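Local coordinates for protein hydrolase, haloacid dehalogenase-like family (Streptococcus pneumoniae, PDB 2FI1) that probably acts as a metal-dependent hydrolase of the haloacid dehalogenase-like family, most of whose members are phosphatases, on an unidentified substrate, at residues D109-I114 with V127-S132. Residues are numbered along the deposited sequence; the frame is centred on the assembly and turned at random.
Sequences DQVLEI and VVTSSS
The carboxylate of Asp109 has the hydroxyls of Thr129 and Ser131 displaced toward one of its faces, while Leu112 CD1, from its own segment, lies over the other. Thr129 OG1 donates to OD1 of Asp109 at 2.7 Å, approaching nearly along the C-O axis but tilted from the carboxylate plane. The same hydroxyl accepts the backbone N-H of Ser131 (N to OG1 3.2 Å) in an ST turn, so it gives its proton to the acid and receives one from the backbone. Ser131 OG lies 3.3 Å from Asp109 OD1 and 3.0 Å from Thr129 OG1, so the three oxygens cluster. With chi1 at 73°, Thr129 turns OG1 to the acid and CG2 to the apolar side chains of the helix, 4.1 Å from Val111 CB. Beside it, Val127 CG1 touches both helix side chains, Leu112 CD2 at 3.7 Å and Val111 CG1 at 3.9 Å. The contact joins the helix of a beta-alpha-beta unit (100-104, 110-117, 124-128) in the Rossmann-like core to its second strand: helix 110-117 starts against the C-terminal end of edge strand 124-128, and Val111 and Val127 also pack on Leu103 of the neighbouring strand 100-104.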
loop_
_atom_site.group_PDB
_atom_site.type_symbol
_atom_site.label_atom_id
_atom_site.label_comp_id
_atom_site.label_asym_id
_atom_site.label_seq_id
_atom_site.Cartn_x
_atom_site.Cartn_y
_atom_site.Cartn_z
ATOM N N ASP A 109 -3.867 -13.663 -2.443
ATOM C CA ASP A 109 -3.135 -13.591 -3.710
ATOM C C ASP A 109 -3.708 -12.591 -4.749
ATOM O O ASP A 109 -3.147 -12.471 -5.835
ATOM C CB ASP A 109 -2.932 -15.000 -4.293
ATOM C CG ASP A 109 -1.860 -15.802 -3.557
ATOM O OD1 ASP A 109 -0.993 -15.214 -2.861
ATOM O OD2 ASP A 109 -1.853 -17.044 -3.695
ATOM N N GLN A 110 -4.775 -11.846 -4.433
ATOM C CA GLN A 110 -5.172 -10.678 -5.266
ATOM C C GLN A 110 -4.057 -9.629 -5.375
ATOM O O GLN A 110 -3.956 -8.892 -6.363
ATOM C CB GLN A 110 -6.432 -9.976 -4.731
ATOM C CG GLN A 110 -7.034 -8.975 -5.739
ATOM C CD GLN A 110 -7.982 -7.951 -5.130
ATOM O OE1 GLN A 110 -8.319 -8.013 -3.942
ATOM N NE2 GLN A 110 -8.417 -6.994 -5.953
ATOM N N VAL A 111 -3.232 -9.547 -4.344
ATOM C CA VAL A 111 -2.035 -8.705 -4.366
ATOM C C VAL A 111 -1.303 -8.906 -5.676
ATOM O O VAL A 111 -0.833 -7.952 -6.291
ATOM C CB VAL A 111 -1.094 -9.040 -3.169
ATOM C CG1 VAL A 111 0.305 -8.427 -3.360
ATOM C CG2 VAL A 111 -1.711 -8.548 -1.868
ATOM N N LEU A 112 -1.202 -10.153 -6.112
ATOM C CA LEU A 112 -0.386 -10.455 -7.264
ATOM C C LEU A 112 -0.995 -9.834 -8.514
ATOM O O LEU A 112 -0.265 -9.334 -9.371
ATOM C CB LEU A 112 -0.189 -11.960 -7.404
ATOM C CG LEU A 112 0.342 -12.672 -6.149
ATOM C CD1 LEU A 112 0.590 -14.143 -6.451
ATOM C CD2 LEU A 112 1.588 -12.018 -5.595
ATOM N N GLU A 113 -2.325 -9.849 -8.609
ATOM C CA GLU A 113 -3.033 -9.212 -9.728
ATOM C C GLU A 113 -2.796 -7.714 -9.777
ATOM O O GLU A 113 -2.629 -7.135 -10.845
ATOM C CB GLU A 113 -4.544 -9.442 -9.617
ATOM C CG GLU A 113 -4.991 -10.897 -9.696
ATOM C CD GLU A 113 -6.454 -11.097 -9.309
ATOM O OE1 GLU A 113 -7.210 -10.099 -9.212
ATOM O OE2 GLU A 113 -6.848 -12.262 -9.096
ATOM N N ILE A 114 -2.801 -7.075 -8.618
ATOM C CA ILE A 114 -2.555 -5.641 -8.545
ATOM C C ILE A 114 -1.156 -5.300 -9.062
ATOM O O ILE A 114 -0.984 -4.329 -9.793
ATOM C CB ILE A 114 -2.721 -5.114 -7.102
ATOM C CG1 ILE A 114 -4.172 -5.307 -6.639
ATOM C CG2 ILE A 114 -2.305 -3.646 -6.983
ATOM C CD1 ILE A 114 -5.197 -4.484 -7.379
ATOM N N VAL A 127 7.247 -11.769 -3.082
ATOM C CA VAL A 127 6.033 -11.160 -2.551
ATOM C C VAL A 127 5.446 -12.132 -1.532
ATOM O O VAL A 127 5.150 -13.287 -1.873
ATOM C CB VAL A 127 5.005 -10.873 -3.655
ATOM C CG1 VAL A 127 3.712 -10.335 -3.057
ATOM C CG2 VAL A 127 5.568 -9.906 -4.681
ATOM N N VAL A 128 5.303 -11.669 -0.296
ATOM C CA VAL A 128 4.689 -12.445 0.784
ATOM C C VAL A 128 3.243 -11.980 0.892
ATOM O O VAL A 128 2.990 -10.797 1.117
ATOM C CB VAL A 128 5.424 -12.217 2.114
ATOM C CG1 VAL A 128 4.670 -12.884 3.276
ATOM C CG2 VAL A 128 6.880 -12.705 2.015
ATOM N N THR A 129 2.299 -12.909 0.710
ATOM C CA THR A 129 0.879 -12.641 0.925
ATOM C C THR A 129 0.404 -13.515 2.079
ATOM O O THR A 129 1.185 -14.270 2.642
ATOM C CB THR A 129 0.044 -12.974 -0.323
ATOM O OG1 THR A 129 -0.049 -14.393 -0.461
ATOM C CG2 THR A 129 0.666 -12.385 -1.581
ATOM N N SER A 130 -0.881 -13.421 2.413
ATOM C CA SER A 130 -1.424 -14.236 3.507
ATOM C C SER A 130 -1.219 -15.728 3.284
ATOM O O SER A 130 -1.132 -16.491 4.249
ATOM C CB SER A 130 -2.900 -13.960 3.712
ATOM O OG SER A 130 -3.659 -14.361 2.590
ATOM N N SER A 131 -1.122 -16.151 2.025
ATOM C CA SER A 131 -0.986 -17.567 1.713
ATOM C C SER A 131 0.364 -18.154 2.140
ATOM O O SER A 131 0.529 -19.365 2.148
ATOM C CB SER A 131 -1.235 -17.824 0.226
ATOM O OG SER A 131 -0.160 -17.344 -0.546
ATOM N N SER A 132 1.327 -17.298 2.499
ATOM C CA SER A 132 2.582 -17.770 3.111
ATOM C C SER A 132 2.413 -18.235 4.558
ATOM O O SER A 132 3.316 -18.851 5.136
ATOM C CB SER A 132 3.667 -16.692 3.037
ATOM O OG SER A 132 4.189 -16.614 1.728
#